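Local coordinates for protein dual function macrocyclase-peptidase POPB (Galerina marginata, PDB 5N4B) that cleaves peptides after proline and macrocyclises a 25-residue intermediate, acting as a serine-type peptidase in the biosynthesis of the amanitin toxins, at residues A[90-96]-A[411-416]; A[148-154]-A[206-212]. The protein carries 1 engineered substitution. All blocks are in the same frame, centred on the assembly; numbering follows the deposited sequence.

Interaction 1 (A[90-96]-A[411-416]); sequences LLDDGHW and RQKQTH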
loop_
_atom_site.group_PDB
_atom_site.type_symbol
_atom_site.label_atom_id
_atom_site.label_comp_id
_atom_site.label_asym_id
_atom_site.label_seq_id
_atom_site.Cartn_x
_atom_site.Cartn_y
_atom_site.Cartn_z
ATOM N N LEU A 90 -13.589 -6.735 19.533
ATOM C CA LEU A 90 -14.202 -6.722 20.862
ATOM C C LEU A 90 -13.262 -5.978 21.798
ATOM O O LEU A 90 -12.108 -6.388 21.975
ATOM C CB LEU A 90 -14.366 -8.172 21.358
ATOM C CG LEU A 90 -14.824 -8.308 22.815
ATOM C CD1 LEU A 90 -16.148 -7.662 23.076
ATOM C CD2 LEU A 90 -14.850 -9.813 23.214
ATOM N N LEU A 91 -13.731 -4.843 22.323
ATOM C CA LEU A 91 -12.976 -4.076 23.303
ATOM C C LEU A 91 -13.268 -4.598 24.702
ATOM O O LEU A 91 -14.277 -5.285 24.946
ATOM C CB LEU A 91 -13.275 -2.573 23.185
ATOM C CG LEU A 91 -13.001 -1.989 21.808
ATOM C CD1 LEU A 91 -13.138 -0.442 21.902
ATOM C CD2 LEU A 91 -11.627 -2.373 21.300
ATOM N N ASP A 92 -12.456 -4.131 25.647
ATOM C CA ASP A 92 -12.615 -4.513 27.050
ATOM C C ASP A 92 -13.844 -3.920 27.699
ATOM O O ASP A 92 -14.124 -4.279 28.853
ATOM C CB ASP A 92 -11.345 -4.188 27.835
ATOM C CG ASP A 92 -10.221 -5.150 27.575
ATOM O OD1 ASP A 92 -10.173 -5.881 26.549
ATOM O OD2 ASP A 92 -9.358 -5.217 28.491
ATOM N N ASP A 93 -14.583 -3.016 27.046
ATOM C CA ASP A 93 -15.907 -2.626 27.525
ATOM C C ASP A 93 -17.015 -3.631 27.233
ATOM O O ASP A 93 -18.160 -3.380 27.631
ATOM C CB ASP A 93 -16.284 -1.223 27.012
ATOM C CG ASP A 93 -16.397 -1.135 25.469
ATOM O OD1 ASP A 93 -16.239 -2.167 24.775
ATOM O OD2 ASP A 93 -16.681 -0.018 25.019
ATOM N N GLY A 94 -16.708 -4.734 26.547
ATOM C CA GLY A 94 -17.658 -5.743 26.177
ATOM C C GLY A 94 -18.348 -5.483 24.867
ATOM O O GLY A 94 -19.153 -6.325 24.442
ATOM N N HIS A 95 -18.089 -4.341 24.223
ATOM C CA HIS A 95 -18.776 -4.023 22.981
ATOM C C HIS A 95 -17.850 -4.243 21.791
ATOM O O HIS A 95 -16.635 -4.265 21.915
ATOM C CB HIS A 95 -19.284 -2.572 23.040
ATOM C CG HIS A 95 -20.439 -2.395 23.981
ATOM N ND1 HIS A 95 -21.732 -2.235 23.548
ATOM C CD2 HIS A 95 -20.500 -2.477 25.336
ATOM C CE1 HIS A 95 -22.539 -2.141 24.601
ATOM N NE2 HIS A 95 -21.821 -2.306 25.694
ATOM N N TRP A 96 -18.486 -4.419 20.647
ATOM C CA TRP A 96 -17.822 -4.701 19.394
ATOM C C TRP A 96 -17.878 -3.478 18.489
ATOM O O TRP A 96 -18.915 -2.807 18.381
ATOM C CB TRP A 96 -18.541 -5.884 18.732
ATOM C CG TRP A 96 -18.453 -7.169 19.435
ATOM C CD1 TRP A 96 -19.226 -7.567 20.456
ATOM C CD2 TRP A 96 -17.566 -8.226 19.152
ATOM N NE1 TRP A 96 -18.873 -8.849 20.842
ATOM C CE2 TRP A 96 -17.850 -9.265 20.039
ATOM C CE3 TRP A 96 -16.532 -8.404 18.235
ATOM C CZ2 TRP A 96 -17.158 -10.473 20.014
ATOM C CZ3 TRP A 96 -15.833 -9.605 18.237
ATOM C CH2 TRP A 96 -16.168 -10.617 19.103
ATOM N N ARG A 411 -7.170 -10.351 19.126
ATOM C CA ARG A 411 -6.496 -9.940 20.351
ATOM C C ARG A 411 -6.126 -11.223 21.072
ATOM O O ARG A 411 -6.994 -12.047 21.367
ATOM C CB ARG A 411 -7.398 -9.032 21.204
ATOM C CG ARG A 411 -7.827 -7.769 20.454
ATOM C CD ARG A 411 -8.716 -6.873 21.343
ATOM N NE ARG A 411 -7.930 -6.306 22.422
ATOM C CZ ARG A 411 -8.435 -5.868 23.556
ATOM N NH1 ARG A 411 -9.732 -5.891 23.779
ATOM N NH2 ARG A 411 -7.617 -5.426 24.498
ATOM N N GLN A 412 -4.842 -11.346 21.388
ATOM C CA GLN A 412 -4.279 -12.582 21.947
ATOM C C GLN A 412 -5.060 -13.146 23.127
ATOM O O GLN A 412 -5.235 -14.360 23.250
ATOM C CB GLN A 412 -2.826 -12.343 22.364
ATOM C CG GLN A 412 -2.216 -13.547 23.055
ATOM C CD GLN A 412 -0.809 -13.239 23.484
ATOM O OE1 GLN A 412 0.012 -12.788 22.676
ATOM N NE2 GLN A 412 -0.508 -13.496 24.757
ATOM N N LYS A 413 -5.503 -12.297 24.048
ATOM C CA LYS A 413 -6.140 -12.807 25.248
ATOM C C LYS A 413 -7.539 -13.384 25.017
ATOM O O LYS A 413 -8.072 -14.052 25.912
ATOM C CB LYS A 413 -6.176 -11.730 26.330
ATOM C CG LYS A 413 -7.181 -10.608 26.074
ATOM C CD LYS A 413 -7.024 -9.510 27.105
ATOM C CE LYS A 413 -7.949 -8.343 26.821
ATOM N NZ LYS A 413 -7.693 -7.282 27.871
ATOM N N GLN A 414 -8.147 -13.124 23.874
ATOM C CA GLN A 414 -9.515 -13.493 23.624
ATOM C C GLN A 414 -9.630 -14.899 23.068
ATOM O O GLN A 414 -8.654 -15.477 22.569
ATOM C CB GLN A 414 -10.162 -12.458 22.676
ATOM C CG GLN A 414 -10.234 -11.107 23.306
ATOM C CD GLN A 414 -10.794 -10.025 22.408
ATOM O OE1 GLN A 414 -10.781 -10.099 21.206
ATOM N NE2 GLN A 414 -11.245 -8.950 23.044
ATOM N N THR A 415 -10.845 -15.442 23.135
ATOM C CA THR A 415 -11.105 -16.814 22.739
ATOM C C THR A 415 -11.580 -16.969 21.307
ATOM O O THR A 415 -12.138 -18.013 20.971
ATOM C CB THR A 415 -12.147 -17.445 23.647
ATOM O OG1 THR A 415 -13.347 -16.654 23.598
ATOM C CG2 THR A 415 -11.597 -17.543 25.099
ATOM N N HIS A 416 -11.382 -15.958 20.468
ATOM C CA HIS A 416 -11.760 -16.002 19.054
ATOM C C HIS A 416 -10.684 -15.280 18.257
ATOM O O HIS A 416 -9.879 -14.525 18.767
ATOM C CB HIS A 416 -13.133 -15.339 18.784
ATOM C CG HIS A 416 -13.126 -13.878 19.004
ATOM N ND1 HIS A 416 -13.367 -13.304 20.243
ATOM C CD2 HIS A 416 -12.815 -12.864 18.168
ATOM C CE1 HIS A 416 -13.218 -11.996 20.132
ATOM N NE2 HIS A 416 -12.876 -11.707 18.891
HETATM O O HOH W 1 -11.775 -8.918 18.867
HETATM O O HOH W 2 -11.587 -8.607 25.945
#

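Interaction 2 (A[148-154]-A[206-212]); sequences LCKFSPD and IIWTKDS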
loop_
_atom_site.group_PDB
_atom_site.type_symbol
_atom_site.label_atom_id
_atom_site.label_comp_id
_atom_site.label_asym_id
_atom_site.label_seq_id
_atom_site.Cartn_x
_atom_site.Cartn_y
_atom_site.Cartn_z
ATOM N N LEU A 148 -5.280 6.851 10.574
ATOM C CA LEU A 148 -4.914 5.717 11.407
ATOM C C LEU A 148 -5.652 5.872 12.735
ATOM O O LEU A 148 -5.888 6.992 13.176
ATOM C CB LEU A 148 -3.381 5.724 11.686
ATOM C CG LEU A 148 -2.782 4.487 12.258
ATOM C CD1 LEU A 148 -2.884 3.399 11.218
ATOM C CD2 LEU A 148 -1.307 4.743 12.575
ATOM N N CYS A 149 -5.957 4.759 13.396
ATOM C CA CYS A 149 -6.551 4.813 14.719
ATOM C C CYS A 149 -6.214 3.584 15.536
ATOM O O CYS A 149 -5.835 2.521 15.007
ATOM C CB CYS A 149 -8.058 5.069 14.666
ATOM S SG CYS A 149 -9.007 3.711 13.978
ATOM N N LYS A 150 -6.385 3.730 16.851
ATOM C CA LYS A 150 -6.041 2.646 17.781
ATOM C C LYS A 150 -6.748 2.879 19.105
ATOM O O LYS A 150 -6.511 3.899 19.769
ATOM C CB LYS A 150 -4.511 2.577 17.994
ATOM C CG LYS A 150 -4.028 1.255 18.591
ATOM C CD LYS A 150 -4.066 0.169 17.485
ATOM C CE LYS A 150 -3.306 -1.045 17.745
ATOM N NZ LYS A 150 -1.815 -0.795 17.777
ATOM N N PHE A 151 -7.567 1.913 19.521
ATOM C CA PHE A 151 -8.156 1.914 20.855
ATOM C C PHE A 151 -7.124 1.466 21.882
ATOM O O PHE A 151 -6.285 0.598 21.630
ATOM C CB PHE A 151 -9.317 0.937 20.917
ATOM C CG PHE A 151 -10.574 1.408 20.238
ATOM C CD1 PHE A 151 -11.440 2.309 20.823
ATOM C CD2 PHE A 151 -10.894 0.885 19.004
ATOM C CE1 PHE A 151 -12.619 2.688 20.195
ATOM C CE2 PHE A 151 -12.113 1.266 18.401
ATOM C CZ PHE A 151 -12.937 2.178 19.009
ATOM N N SER A 152 -7.258 2.004 23.091
ATOM C CA SER A 152 -6.440 1.551 24.199
ATOM C C SER A 152 -6.825 0.124 24.601
ATOM O O SER A 152 -7.962 -0.319 24.384
ATOM C CB SER A 152 -6.563 2.478 25.392
ATOM O OG SER A 152 -7.898 2.576 25.842
ATOM N N PRO A 153 -5.879 -0.603 25.205
ATOM C CA PRO A 153 -6.145 -1.983 25.595
ATOM C C PRO A 153 -7.313 -2.112 26.541
ATOM O O PRO A 153 -8.060 -3.083 26.482
ATOM C CB PRO A 153 -4.812 -2.409 26.233
ATOM C CG PRO A 153 -3.816 -1.548 25.692
ATOM C CD PRO A 153 -4.457 -0.251 25.330
ATOM N N ASP A 154 -7.532 -1.129 27.424
ATOM C CA ASP A 154 -8.645 -1.175 28.368
ATOM C C ASP A 154 -9.959 -0.728 27.764
ATOM O O ASP A 154 -10.975 -0.751 28.475
ATOM C CB ASP A 154 -8.296 -0.407 29.640
ATOM C CG ASP A 154 -8.183 1.088 29.477
ATOM O OD1 ASP A 154 -8.438 1.588 28.387
ATOM O OD2 ASP A 154 -7.876 1.779 30.506
ATOM N N ILE A 206 0.510 3.558 15.977
ATOM C CA ILE A 206 0.234 4.019 17.336
ATOM C C ILE A 206 0.217 2.786 18.222
ATOM O O ILE A 206 -0.601 1.878 18.002
ATOM C CB ILE A 206 -1.115 4.745 17.402
ATOM C CG1 ILE A 206 -1.102 6.020 16.552
ATOM C CG2 ILE A 206 -1.529 5.029 18.824
ATOM C CD1 ILE A 206 -2.395 6.651 16.353
ATOM N N ILE A 207 1.078 2.771 19.265
ATOM C CA ILE A 207 1.279 1.587 20.106
ATOM C C ILE A 207 1.004 1.943 21.563
ATOM O O ILE A 207 1.820 2.574 22.227
ATOM C CB ILE A 207 2.687 1.025 19.926
ATOM C CG1 ILE A 207 2.902 0.592 18.479
ATOM C CG2 ILE A 207 2.935 -0.144 20.867
ATOM C CD1 ILE A 207 2.106 -0.596 18.041
ATOM N N TRP A 208 -0.138 1.523 22.084
ATOM C CA TRP A 208 -0.439 1.749 23.481
ATOM C C TRP A 208 0.402 0.867 24.379
ATOM O O TRP A 208 0.687 -0.291 24.066
ATOM C CB TRP A 208 -1.895 1.412 23.766
ATOM C CG TRP A 208 -2.912 2.430 23.224
ATOM C CD1 TRP A 208 -3.493 2.439 21.974
ATOM C CD2 TRP A 208 -3.458 3.555 23.926
ATOM N NE1 TRP A 208 -4.343 3.511 21.853
ATOM C CE2 TRP A 208 -4.342 4.211 23.028
ATOM C CE3 TRP A 208 -3.290 4.089 25.209
ATOM C CZ2 TRP A 208 -5.061 5.330 23.379
ATOM C CZ3 TRP A 208 -4.002 5.235 25.551
ATOM C CH2 TRP A 208 -4.871 5.841 24.655
ATOM N N THR A 209 0.758 1.414 25.541
ATOM C CA THR A 209 1.221 0.570 26.614
ATOM C C THR A 209 0.035 -0.195 27.206
ATOM O O THR A 209 -1.129 0.242 27.135
ATOM C CB THR A 209 1.978 1.382 27.658
ATOM O OG1 THR A 209 1.205 2.520 28.059
ATOM C CG2 THR A 209 3.332 1.842 27.114
ATOM N N LYS A 210 0.331 -1.379 27.749
ATOM C CA LYS A 210 -0.714 -2.288 28.181
ATOM C C LYS A 210 -1.407 -1.840 29.460
ATOM O O LYS A 210 -2.463 -2.392 29.807
ATOM C CB LYS A 210 -0.192 -3.718 28.278
ATOM C CG LYS A 210 -0.338 -4.568 27.048
ATOM C CD LYS A 210 -0.006 -3.872 25.764
ATOM C CE LYS A 210 -0.137 -4.883 24.587
ATOM N NZ LYS A 210 0.159 -4.301 23.234
ATOM N N ASP A 211 -0.864 -0.828 30.129
ATOM C CA ASP A 211 -1.533 -0.150 31.223
ATOM C C ASP A 211 -2.520 0.928 30.766
ATOM O O ASP A 211 -3.146 1.576 31.609
ATOM C CB ASP A 211 -0.469 0.429 32.170
ATOM C CG ASP A 211 0.471 1.428 31.464
ATOM O OD1 ASP A 211 0.112 1.903 30.366
ATOM O OD2 ASP A 211 1.611 1.680 31.971
ATOM N N SER A 212 -2.628 1.144 29.450
ATOM C CA SER A 212 -3.528 2.123 28.842
ATOM C C SER A 212 -3.268 3.552 29.272
ATOM O O SER A 212 -4.125 4.430 29.081
ATOM C CB SER A 212 -4.992 1.772 29.068
ATOM O OG SER A 212 -5.353 0.533 28.456
HETATM O O HOH W 3 -1.685 -0.498 20.628
HETATM O O HOH W 4 -6.972 4.091 30.632
#

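Interaction 1 (A[90-96]-A[411-416])
Arg411 bends at chi3 (69°), which turns its guanidinium onto Leu90 O and the carboxylate of Asp92. Lys413 leaves its backbone with CG between N and the carbonyl carbon (chi1 73°). Beyond CG it runs straight out to meet Asp92 from the opposite direction. Arg411 NH1 donates to Leu90 O at 3.0 Å, in the carbonyl plane and on a lone pair. Gln414 NE2 donates to the same Leu90 O at 2.9 Å, but from above that plane. One backbone oxygen is therefore gripped by two side chains. Each segment is the loop between the first two strands of its own beta-propeller blade, the blades beginning with strands 84-90 and 405-409. The contact joins the first and last blades of the seven, where the ring closes. Asp92 forms salt bridges to both cations, making a small network: its OD1 meets Arg411 NH1 at 2.8 Å, and its OD2 takes Lys413 NZ at 2.7 Å through the syn lone pair. A water also connects Asp92 OD1 with Gln414 NE2. A second water joins Leu90 N, Gln414 OE1 and His416 NE2. Beside these bonds, Trp96 CH2 sits over one face of the His416 ring, 3.4 Å from CE1, with the ring planes at 41°.

Interaction 2 (A[148-154]-A[206-212])
Trp208 and Lys150 meet across the junction of two neighbouring propeller blades, whose first strands are 207-208 and 144-151. Trp208 NE1 donates to Lys150 O at 3.0 Å. The oxygen lies near the indole plane, while NE1 stands well above the carbonyl plane of Lys150. The side chain of Lys150 bends at chi2 (75°) and chi4 (-67°). NZ thereby reaches Ile206 O at 2.9 Å, nearly along the C=O axis. NZ also donates to a water, and the same water accepts from Trp208 N. The buried ammonium and this backbone N-H thus share one solvent molecule. Lys150 also packs against an acidic side chain of the bound peptide, and Phe151 makes backbone hydrogen bonds to that peptide. At the far end, Ser212 OG accepts from Asp154 N at 2.9 Å. Ser152 OG donates to Asp154 OD1 at 2.8 Å and also pairs with Phe157 N. Lys156 N is a further partner of Asp154 OD1. Pro153 CD packs against Ser212 OG and lies 3.4 Å from Trp208 CB. Ser152 CB makes a CH-pi contact, 3.5 Å from the centroid of the Trp208 six-membered ring and 5° off its normal.

Overall arrangement
From the N terminus the chain first passes 90-96, in the blade that spans residues 84 to 133, then 148-154 in the next blade. At 206-212 it enters the third blade, and interaction 2 closes a loop with 51 residues between its segments. The chain then builds three more blades and starts the last. At 411-416, after that blade's first strand, interaction 1 closes the much larger loop, with 314 residues between its ends, and interaction 2 lies wholly within it. The two do not cross. Interaction 2 ties consecutive blades, while interaction 1 ties the first blade to the last. They meet in space: Arg411 NH2 probably hydrogen-bonds Pro153 O at 3.1 Å, and Leu91 CD1 packs 3.4 Å from Phe151 CD1.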